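Local coordinates for protein HNH endonuclease (Geobacillus virus E2, PDB 5H0M) that probably nicks or cuts DNA as a thermophilic phage HNH endonuclease, in a small zinc-binding fold, at residues Ala54-Arg59 with Val91-Pro96; Glu62-Ala67 with Lys103-Asp108; Asn73-His78 with Lys83-Ala88. One frame throughout, in Å; residues are numbered along the deposited sequence.

Interactions 1 and 2 are neighbours, their centres about 7 Å apart; interaction 3 sits about 19 Å from the first and 17 Å from the second, out at the zinc end. Along the chain, interactions 1 and 2 alternate: 54-59, 62-67, 91-96, 103-108. Interaction 3, 73-78 with 83-88, is nested inside the loops that both close. A probable hydrogen bond from H93 NE2 to R104 O ties interaction 1 to interaction 2, and F55 packs on R104 and L105; L66 touches Y74 of interaction 3. Interactions 1 and 2 thus join helices 41-55 and 59-71 to the hairpin of the HNH region, while interaction 3 is internal to its zinc site.

Interaction 1. Residues Ala54-Arg59 with Val91-Pro96; sequences AFYHSR and VDHITP
F55 and H93 reach for each other from opposite directions, and their rings meet obliquely, with planes 61° apart. The touching atom of the phenylalanine is CE2, 3.9 Å from H93 CE1; it arrives at the edge of the imidazole, near its plane. Holding CG anti to the backbone N (chi1 176°) sends the F55 ring across to the strand. Next to it, the Y56 hydroxyl is too far for direct bonding, with OH 4.4 Å from H93 ND1, and a water fills the step. That water is 2.6 Å from Y56 OH, in the plane of the phenol ring at its edge, and 2.7 Å from H93 ND1. The other imidazole nitrogen, NE2, is hydrogen-bonded to R104 O, so partners at both nitrogens fix how the ring is turned.

H93 closes strand 90-93, the first strand of the two-stranded hairpin that, with helix 115-129, makes up the ββα-metal core of the His-Me finger nucleases; D92, salt-bridged to K121 of that helix, and H93 fit the Asp-His pair that opens the HNH signature.

Behind the aromatic pair, a type I turn from F55 to S58 sets the direction of the chain. F55 O takes two bonds there, from S58 N at 2.9 Å and from S58 OG at 2.7 Å, the latter lying in the carbonyl plane on a lone pair. S58 is the N-cap of helix 59-71, its OG also bonded to the backbone N of W61, whose indole meets the rings of F55 and H93 and is edge-to-face with Y56.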
loop_
_atom_site.group_PDB
_atom_site.type_symbol
_atom_site.label_atom_id
_atom_site.label_comp_id
_atom_site.label_asym_id
_atom_site.label_seq_id
_atom_site.Cartn_x
_atom_site.Cartn_y
_atom_site.Cartn_z
ATOM N N ALA A 54 -11.027 6.062 -5.803
ATOM C CA ALA A 54 -10.662 7.382 -6.294
ATOM C C ALA A 54 -9.253 7.767 -5.877
ATOM O O ALA A 54 -8.535 8.448 -6.617
ATOM C CB ALA A 54 -11.654 8.431 -5.815
ATOM N N PHE A 55 -8.843 7.311 -4.701
ATOM C CA PHE A 55 -7.521 7.647 -4.182
ATOM C C PHE A 55 -6.395 7.252 -5.140
ATOM O O PHE A 55 -5.443 8.002 -5.362
ATOM C CB PHE A 55 -7.306 7.003 -2.818
ATOM C CG PHE A 55 -5.935 7.219 -2.256
ATOM C CD1 PHE A 55 -5.596 8.441 -1.708
ATOM C CD2 PHE A 55 -4.982 6.215 -2.314
ATOM C CE1 PHE A 55 -4.328 8.665 -1.197
ATOM C CE2 PHE A 55 -3.711 6.433 -1.806
ATOM C CZ PHE A 55 -3.387 7.647 -1.251
ATOM N N TYR A 56 -6.505 6.076 -5.724
ATOM C CA TYR A 56 -5.429 5.583 -6.582
ATOM C C TYR A 56 -5.304 6.361 -7.880
ATOM O O TYR A 56 -4.261 6.288 -8.533
ATOM C CB TYR A 56 -5.610 4.096 -6.861
ATOM C CG TYR A 56 -5.471 3.236 -5.618
ATOM C CD1 TYR A 56 -4.243 3.080 -4.986
ATOM C CD2 TYR A 56 -6.557 2.584 -5.086
ATOM C CE1 TYR A 56 -4.107 2.280 -3.850
ATOM C CE2 TYR A 56 -6.431 1.791 -3.957
ATOM C CZ TYR A 56 -5.221 1.636 -3.353
ATOM O OH TYR A 56 -5.136 0.818 -2.223
ATOM N N HIS A 57 -6.349 7.119 -8.224
ATOM C CA HIS A 57 -6.311 8.027 -9.372
ATOM C C HIS A 57 -5.815 9.413 -9.021
ATOM O O HIS A 57 -5.634 10.235 -9.917
ATOM C CB HIS A 57 -7.711 8.195 -9.952
ATOM C CG HIS A 57 -8.261 6.952 -10.554
ATOM N ND1 HIS A 57 -7.980 6.559 -11.846
ATOM C CD2 HIS A 57 -9.061 5.992 -10.030
ATOM C CE1 HIS A 57 -8.609 5.425 -12.099
ATOM N NE2 HIS A 57 -9.273 5.064 -11.017
ATOM N N SER A 58 -5.608 9.689 -7.739
ATOM C CA SER A 58 -5.364 11.044 -7.282
ATOM C C SER A 58 -3.964 11.527 -7.598
ATOM O O SER A 58 -3.008 10.750 -7.632
ATOM C CB SER A 58 -5.626 11.183 -5.778
ATOM O OG SER A 58 -4.597 10.560 -5.017
ATOM N N ARG A 59 -3.846 12.841 -7.776
ATOM C CA ARG A 59 -2.550 13.485 -7.957
ATOM C C ARG A 59 -1.629 13.228 -6.752
ATOM O O ARG A 59 -0.438 13.022 -6.921
ATOM C CB ARG A 59 -2.720 15.009 -8.194
ATOM C CG ARG A 59 -3.370 15.785 -7.043
ATOM C CD ARG A 59 -3.610 17.266 -7.337
ATOM N NE ARG A 59 -4.167 17.940 -6.160
ATOM C CZ ARG A 59 -4.769 19.131 -6.158
ATOM N NH1 ARG A 59 -4.919 19.829 -7.278
ATOM N NH2 ARG A 59 -5.238 19.628 -5.017
ATOM N N VAL A 91 3.869 -0.100 -4.885
ATOM C CA VAL A 91 3.983 0.518 -3.569
ATOM C C VAL A 91 2.730 0.142 -2.793
ATOM O O VAL A 91 1.615 0.405 -3.269
ATOM C CB VAL A 91 4.110 2.044 -3.656
ATOM C CG1 VAL A 91 4.129 2.685 -2.285
ATOM C CG2 VAL A 91 5.383 2.418 -4.393
ATOM N N ASP A 92 2.921 -0.457 -1.618
ATOM C CA ASP A 92 1.803 -0.952 -0.790
ATOM C C ASP A 92 1.736 -0.227 0.552
ATOM O O ASP A 92 2.762 0.109 1.153
ATOM C CB ASP A 92 1.937 -2.458 -0.541
ATOM C CG ASP A 92 0.634 -3.115 -0.045
ATOM O OD1 ASP A 92 -0.481 -2.583 -0.297
ATOM O OD2 ASP A 92 0.723 -4.186 0.582
ATOM N N HIS A 93 0.504 -0.023 1.009
ATOM C CA HIS A 93 0.223 0.468 2.356
ATOM C C HIS A 93 0.485 -0.612 3.379
ATOM O O HIS A 93 -0.014 -1.735 3.234
ATOM C CB HIS A 93 -1.228 0.923 2.451
ATOM C CG HIS A 93 -1.515 2.161 1.661
ATOM N ND1 HIS A 93 -1.751 2.137 0.310
ATOM C CD2 HIS A 93 -1.568 3.461 2.033
ATOM C CE1 HIS A 93 -1.951 3.371 -0.122
ATOM N NE2 HIS A 93 -1.830 4.194 0.901
ATOM N N ILE A 94 1.228 -0.279 4.423
ATOM C CA ILE A 94 1.523 -1.271 5.477
ATOM C C ILE A 94 0.241 -1.582 6.244
ATOM O O ILE A 94 -0.229 -2.724 6.253
ATOM C CB ILE A 94 2.638 -0.807 6.411
ATOM C CG1 ILE A 94 3.942 -0.589 5.653
ATOM C CG2 ILE A 94 2.781 -1.806 7.556
ATOM C CD1 ILE A 94 5.067 -0.040 6.498
ATOM N N THR A 95 -0.346 -0.559 6.858
ATOM C CA THR A 95 -1.739 -0.617 7.298
ATOM C C THR A 95 -2.581 -0.338 6.062
ATOM O O THR A 95 -2.456 0.733 5.465
ATOM C CB THR A 95 -2.028 0.425 8.370
ATOM O OG1 THR A 95 -1.151 0.216 9.486
ATOM C CG2 THR A 95 -3.471 0.340 8.839
ATOM N N PRO A 96 -3.407 -1.298 5.647
ATOM C CA PRO A 96 -4.101 -1.123 4.371
ATOM C C PRO A 96 -4.940 0.147 4.304
ATOM O O PRO A 96 -5.458 0.636 5.311
ATOM C CB PRO A 96 -4.988 -2.365 4.280
ATOM C CG PRO A 96 -4.260 -3.395 5.077
ATOM C CD PRO A 96 -3.634 -2.642 6.217
HETATM O O HOH W 1 -2.797 0.171 -1.218
#

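Interaction 2. Residues Glu62-Ala67 with Lys103-Asp108; sequences ERTRLA and KRLDMD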
loop_
_atom_site.group_PDB
_atom_site.type_symbol
_atom_site.label_atom_id
_atom_site.label_comp_id
_atom_site.label_asym_id
_atom_site.label_seq_id
_atom_site.Cartn_x
_atom_site.Cartn_y
_atom_site.Cartn_z
ATOM N N GLU A 62 -0.295 9.720 -6.934
ATOM C CA GLU A 62 0.655 9.533 -8.035
ATOM C C GLU A 62 2.039 10.056 -7.630
ATOM O O GLU A 62 3.067 9.403 -7.862
ATOM C CB GLU A 62 0.155 10.246 -9.294
ATOM C CG GLU A 62 0.971 9.914 -10.541
ATOM C CD GLU A 62 0.370 10.412 -11.855
ATOM O OE1 GLU A 62 -0.814 10.813 -11.919
ATOM O OE2 GLU A 62 1.119 10.409 -12.844
ATOM N N ARG A 63 2.058 11.222 -6.990
ATOM C CA ARG A 63 3.284 11.853 -6.560
ATOM C C ARG A 63 3.944 11.089 -5.406
ATOM O O ARG A 63 5.147 10.894 -5.382
ATOM C CB ARG A 63 2.948 13.274 -6.133
ATOM C CG ARG A 63 4.073 14.162 -5.668
ATOM C CD ARG A 63 3.464 15.240 -4.785
ATOM N NE ARG A 63 2.197 15.768 -5.323
ATOM C CZ ARG A 63 1.178 16.218 -4.584
ATOM N NH1 ARG A 63 1.254 16.200 -3.262
ATOM N NH2 ARG A 63 0.069 16.684 -5.167
ATOM N N THR A 64 3.151 10.656 -4.436
ATOM C CA THR A 64 3.688 10.011 -3.254
ATOM C C THR A 64 4.255 8.635 -3.600
ATOM O O THR A 64 5.303 8.254 -3.108
ATOM C CB THR A 64 2.623 9.916 -2.169
ATOM O OG1 THR A 64 2.219 11.244 -1.779
ATOM C CG2 THR A 64 3.155 9.168 -0.939
ATOM N N ARG A 65 3.562 7.904 -4.456
ATOM C CA ARG A 65 4.064 6.637 -4.968
ATOM C C ARG A 65 5.478 6.801 -5.528
ATOM O O ARG A 65 6.377 6.007 -5.242
ATOM C CB ARG A 65 3.118 6.087 -6.040
ATOM C CG ARG A 65 3.576 4.807 -6.705
ATOM C CD ARG A 65 2.648 4.393 -7.839
ATOM N NE ARG A 65 3.272 3.332 -8.617
ATOM C CZ ARG A 65 4.186 3.511 -9.556
ATOM N NH1 ARG A 65 4.569 4.728 -9.904
ATOM N NH2 ARG A 65 4.723 2.452 -10.175
ATOM N N LEU A 66 5.666 7.832 -6.346
ATOM C CA LEU A 66 6.956 8.091 -6.948
ATOM C C LEU A 66 7.992 8.454 -5.894
ATOM O O LEU A 66 9.137 8.037 -5.985
ATOM C CB LEU A 66 6.858 9.209 -7.986
ATOM C CG LEU A 66 6.113 8.874 -9.281
ATOM C CD1 LEU A 66 5.899 10.148 -10.100
ATOM C CD2 LEU A 66 6.836 7.813 -10.099
ATOM N N ALA A 67 7.589 9.223 -4.892
ATOM C CA ALA A 67 8.490 9.618 -3.820
ATOM C C ALA A 67 8.979 8.390 -3.043
ATOM O O ALA A 67 10.139 8.302 -2.664
ATOM C CB ALA A 67 7.823 10.614 -2.889
ATOM N N LYS A 103 -3.867 7.244 7.135
ATOM C CA LYS A 103 -2.455 6.934 6.878
ATOM C C LYS A 103 -2.172 6.743 5.382
ATOM O O LYS A 103 -1.106 6.286 5.007
ATOM C CB LYS A 103 -2.027 5.695 7.667
ATOM C CG LYS A 103 -2.193 5.852 9.174
ATOM C CD LYS A 103 -1.521 4.714 9.921
ATOM C CE LYS A 103 -1.598 4.931 11.428
ATOM N NZ LYS A 103 -0.882 3.878 12.228
ATOM N N ARG A 104 -3.125 7.125 4.546
ATOM C CA ARG A 104 -3.072 6.873 3.106
ATOM C C ARG A 104 -1.868 7.456 2.368
ATOM O O ARG A 104 -1.450 6.905 1.350
ATOM C CB ARG A 104 -4.360 7.366 2.442
ATOM C CG ARG A 104 -4.564 8.867 2.532
ATOM C CD ARG A 104 -5.972 9.219 2.096
ATOM N NE ARG A 104 -6.206 10.660 2.123
ATOM C CZ ARG A 104 -6.490 11.358 3.215
ATOM N NH1 ARG A 104 -6.582 10.762 4.399
ATOM N NH2 ARG A 104 -6.697 12.677 3.128
ATOM N N LEU A 105 -1.316 8.568 2.860
ATOM C CA LEU A 105 -0.200 9.239 2.200
ATOM C C LEU A 105 1.047 9.319 3.089
ATOM O O LEU A 105 2.010 10.006 2.769
ATOM C CB LEU A 105 -0.635 10.645 1.753
ATOM C CG LEU A 105 -1.633 10.664 0.594
ATOM C CD1 LEU A 105 -2.323 12.009 0.501
ATOM C CD2 LEU A 105 -0.958 10.333 -0.717
ATOM N N ASP A 106 1.061 8.568 4.189
ATOM C CA ASP A 106 2.194 8.604 5.108
ATOM C C ASP A 106 3.334 7.754 4.594
ATOM O O ASP A 106 3.161 6.553 4.386
ATOM C CB ASP A 106 1.784 8.062 6.470
ATOM C CG ASP A 106 0.866 8.975 7.230
ATOM O OD1 ASP A 106 0.616 10.125 6.813
ATOM O OD2 ASP A 106 0.405 8.510 8.292
ATOM N N MET A 107 4.510 8.346 4.398
ATOM C CA MET A 107 5.609 7.582 3.816
ATOM C C MET A 107 6.042 6.421 4.699
ATOM O O MET A 107 6.402 5.370 4.182
ATOM C CB MET A 107 6.763 8.500 3.418
ATOM C CG MET A 107 6.388 9.259 2.147
ATOM S SD MET A 107 7.714 10.299 1.575
ATOM C CE MET A 107 8.841 9.047 0.995
ATOM N N ASP A 108 5.946 6.582 6.015
ATOM C CA ASP A 108 6.254 5.481 6.921
ATOM C C ASP A 108 5.192 4.390 6.946
ATOM O O ASP A 108 5.364 3.394 7.637
ATOM C CB ASP A 108 6.571 5.980 8.337
ATOM C CG ASP A 108 5.398 6.618 9.037
ATOM O OD1 ASP A 108 4.328 6.840 8.452
ATOM O OD2 ASP A 108 5.559 6.936 10.249
HETATM O O HOH W 2 3.166 12.095 1.265
#
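T64 and L105 carry the middle of this contact, their side chains crossing at about a right angle. L105 CD2 is the methyl that does the touching, set against the hydroxyl and CB of the threonine: it lies 3.5 Å from T64 OG1 and 3.9 Å from T64 CB. With CG2 anti to the backbone N, T64 turns its own methyl to the loop backbone, where CG2 is 4.0 Å from L105 O.

The apolar contact is at A67, one turn further along helix 59-71. M107 stretches out as far as SD and then bends (chi3 71°), which brings its methyl back against the helix, with CE 4.3 Å from A67 CB and 4.0 Å from A67 O. The same side chain also touches V68 and K71 of the helix.

In the fold, this is helix 59-71 resting on the loop between the two strands of the HNH hairpin, just ahead of strand 110-113. A type I turn from K103 to D106, with D106 N bonded to K103 O at 3.3 Å, presents L105 to the helix. The leucine also meets E60 on that helix and F55 of helix 41-55, so L105 touches both helices from the loop.

The polar link between the segments is a water. It donates to L105 O at 2.8 Å and, weakly, to T64 OG1 at 3.3 Å. The threonine hydroxyl has its stronger partner in its own helix, E60 O one turn back.

Interaction 3. Residues Asn73-His78 with Lys83-Ala88; sequences NYLCQH and KKITRA. With ZN (zinc ion), chain B.
C76 N donates to T86 O at 2.8 Å, almost straight down the carbonyl direction, and A88 N donates to Y74 O at 2.9 Å, from 43° above the carbonyl plane. These two bonds flank a single antiparallel bridge between L75 and R87, a non-hydrogen-bonded pair with CA atoms 4.8 Å apart. A water extends the pairing past the bridge: T86 N donates to it, while C76 O and K84 O, both 2.9 Å from the water, are possible acceptors that it may not serve at the same time.

This pairing closes the loop around helix 77-81, a zinc-binding element of the HNH region. C76 is the N-cap residue of that helix, and K83, with positive phi, ends it in a Schellman motif. With SG anti to the backbone N (chi1 175°), the C76 side chain reaches the zinc ion, 2.3 Å from SG; C79, from the same helix, and C114 and C117 complete the four-cysteine site. T86, whose carbonyl holds C76 N, also touches C79 and C114, so the strand-like segment lies close against the metal site as well as pairing with the backbone beside it.

Y74 and R87 run side by side, pointing the same way, with ring and guanidinium planes 27° apart. Y74 CB sits 3.7 Å above the centre of one guanidinium face, and Y74 CD2 is 3.5 Å from R87 NH2. The bend at chi2 of R87 lays the guanidinium alongside Y74, one face under CB. L75 CD2 meets I85 CG2 at 4.0 Å. The A88 methyl points toward the 73-78 backbone, near Y74 O, and also touches L69 of helix 59-71 and S112 of strand 110-113.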
loop_
_atom_site.group_PDB
_atom_site.type_symbol
_atom_site.label_atom_id
_atom_site.label_comp_id
_atom_site.label_asym_id
_atom_site.label_seq_id
_atom_site.Cartn_x
_atom_site.Cartn_y
_atom_site.Cartn_z
ATOM N N ASN A 73 14.933 3.512 -3.806
ATOM C CA ASN A 73 15.783 3.186 -4.949
ATOM C C ASN A 73 15.213 2.052 -5.798
ATOM O O ASN A 73 15.942 1.245 -6.350
ATOM C CB ASN A 73 17.198 2.830 -4.471
ATOM C CG ASN A 73 17.907 4.005 -3.832
ATOM O OD1 ASN A 73 17.870 5.122 -4.352
ATOM N ND2 ASN A 73 18.563 3.760 -2.702
ATOM N N TYR A 74 13.889 2.010 -5.893
ATOM C CA TYR A 74 13.166 1.040 -6.701
ATOM C C TYR A 74 13.453 -0.400 -6.289
ATOM O O TYR A 74 13.280 -1.313 -7.082
ATOM C CB TYR A 74 13.399 1.290 -8.207
ATOM C CG TYR A 74 12.568 2.439 -8.728
ATOM C CD1 TYR A 74 12.955 3.737 -8.494
ATOM C CD2 TYR A 74 11.383 2.213 -9.419
ATOM C CE1 TYR A 74 12.198 4.816 -8.940
ATOM C CE2 TYR A 74 10.619 3.272 -9.886
ATOM C CZ TYR A 74 11.031 4.574 -9.637
ATOM O OH TYR A 74 10.257 5.625 -10.093
ATOM N N LEU A 75 13.879 -0.602 -5.050
ATOM C CA LEU A 75 14.116 -1.944 -4.522
ATOM C C LEU A 75 13.025 -2.407 -3.574
ATOM O O LEU A 75 12.544 -1.639 -2.746
ATOM C CB LEU A 75 15.438 -2.005 -3.763
ATOM C CG LEU A 75 16.681 -1.752 -4.609
ATOM C CD1 LEU A 75 17.898 -1.827 -3.715
ATOM C CD2 LEU A 75 16.785 -2.759 -5.749
ATOM N N CYS A 76 12.675 -3.680 -3.668
ATOM C CA CYS A 76 11.740 -4.287 -2.733
ATOM C C CYS A 76 12.307 -4.234 -1.329
ATOM O O CYS A 76 13.380 -4.758 -1.072
ATOM C CB CYS A 76 11.442 -5.724 -3.108
ATOM S SG CYS A 76 10.393 -6.566 -1.908
ATOM N N GLN A 77 11.586 -3.596 -0.414
ATOM C CA GLN A 77 12.081 -3.400 0.956
ATOM C C GLN A 77 12.014 -4.649 1.806
ATOM O O GLN A 77 12.789 -4.791 2.742
ATOM C CB GLN A 77 11.337 -2.224 1.614
ATOM C CG GLN A 77 11.562 -0.906 0.890
ATOM C CD GLN A 77 13.024 -0.515 0.841
ATOM O OE1 GLN A 77 13.665 -0.510 -0.219
ATOM N NE2 GLN A 77 13.573 -0.212 1.995
ATOM N N HIS A 78 11.109 -5.566 1.496
ATOM C CA HIS A 78 11.072 -6.831 2.226
ATOM C C HIS A 78 12.216 -7.721 1.800
ATOM O O HIS A 78 12.895 -8.284 2.648
ATOM C CB HIS A 78 9.734 -7.514 2.032
ATOM C CG HIS A 78 8.622 -6.817 2.732
ATOM N ND1 HIS A 78 7.412 -7.413 2.967
ATOM C CD2 HIS A 78 8.550 -5.584 3.289
ATOM C CE1 HIS A 78 6.627 -6.570 3.613
ATOM N NE2 HIS A 78 7.296 -5.450 3.813
ATOM N N LYS A 83 18.058 -9.628 2.889
ATOM C CA LYS A 83 19.356 -9.671 2.210
ATOM C C LYS A 83 19.289 -10.146 0.755
ATOM O O LYS A 83 20.119 -10.924 0.284
ATOM C CB LYS A 83 20.374 -10.483 3.042
ATOM C CG LYS A 83 20.542 -9.944 4.452
ATOM C CD LYS A 83 21.622 -10.685 5.217
ATOM C CE LYS A 83 21.912 -10.031 6.558
ATOM N NZ LYS A 83 23.018 -10.720 7.294
ATOM N N LYS A 84 18.299 -9.630 0.032
ATOM C CA LYS A 84 18.074 -9.942 -1.361
ATOM C C LYS A 84 17.808 -8.660 -2.128
ATOM O O LYS A 84 17.260 -7.695 -1.574
ATOM C CB LYS A 84 16.867 -10.886 -1.498
ATOM C CG LYS A 84 17.099 -12.263 -0.904
ATOM C CD LYS A 84 15.812 -13.008 -0.625
ATOM C CE LYS A 84 15.063 -13.291 -1.908
ATOM N NZ LYS A 84 13.907 -14.184 -1.623
ATOM N N ILE A 85 18.186 -8.665 -3.395
ATOM C CA ILE A 85 18.011 -7.535 -4.298
ATOM C C ILE A 85 16.976 -7.872 -5.360
ATOM O O ILE A 85 17.205 -8.728 -6.219
ATOM C CB ILE A 85 19.334 -7.130 -4.973
ATOM C CG1 ILE A 85 20.369 -6.716 -3.927
ATOM C CG2 ILE A 85 19.102 -6.024 -5.981
ATOM C CD1 ILE A 85 19.987 -5.546 -3.042
ATOM N N THR A 86 15.833 -7.181 -5.301
ATOM C CA THR A 86 14.732 -7.404 -6.222
ATOM C C THR A 86 14.100 -6.080 -6.589
ATOM O O THR A 86 13.810 -5.265 -5.708
ATOM C CB THR A 86 13.644 -8.296 -5.602
ATOM O OG1 THR A 86 14.249 -9.466 -5.031
ATOM C CG2 THR A 86 12.645 -8.711 -6.670
ATOM N N ARG A 87 13.873 -5.865 -7.873
ATOM C CA ARG A 87 13.191 -4.664 -8.335
ATOM C C ARG A 87 11.761 -4.613 -7.783
ATOM O O ARG A 87 11.024 -5.587 -7.865
ATOM C CB ARG A 87 13.126 -4.664 -9.853
ATOM C CG ARG A 87 12.421 -3.464 -10.444
ATOM C CD ARG A 87 13.418 -2.426 -10.871
ATOM N NE ARG A 87 12.776 -1.267 -11.479
ATOM C CZ ARG A 87 13.415 -0.140 -11.771
ATOM N NH1 ARG A 87 14.711 -0.024 -11.504
ATOM N NH2 ARG A 87 12.759 0.875 -12.320
ATOM N N ALA A 88 11.373 -3.467 -7.236
ATOM C CA ALA A 88 9.992 -3.251 -6.813
ATOM C C ALA A 88 9.089 -2.995 -8.002
ATOM O O ALA A 88 9.492 -2.333 -8.955
ATOM C CB ALA A 88 9.913 -2.088 -5.859
HETATM ZN ZN ZN B . 10.482 -8.804 -2.445
HETATM O O HOH W 3 15.607 -5.674 -2.748
#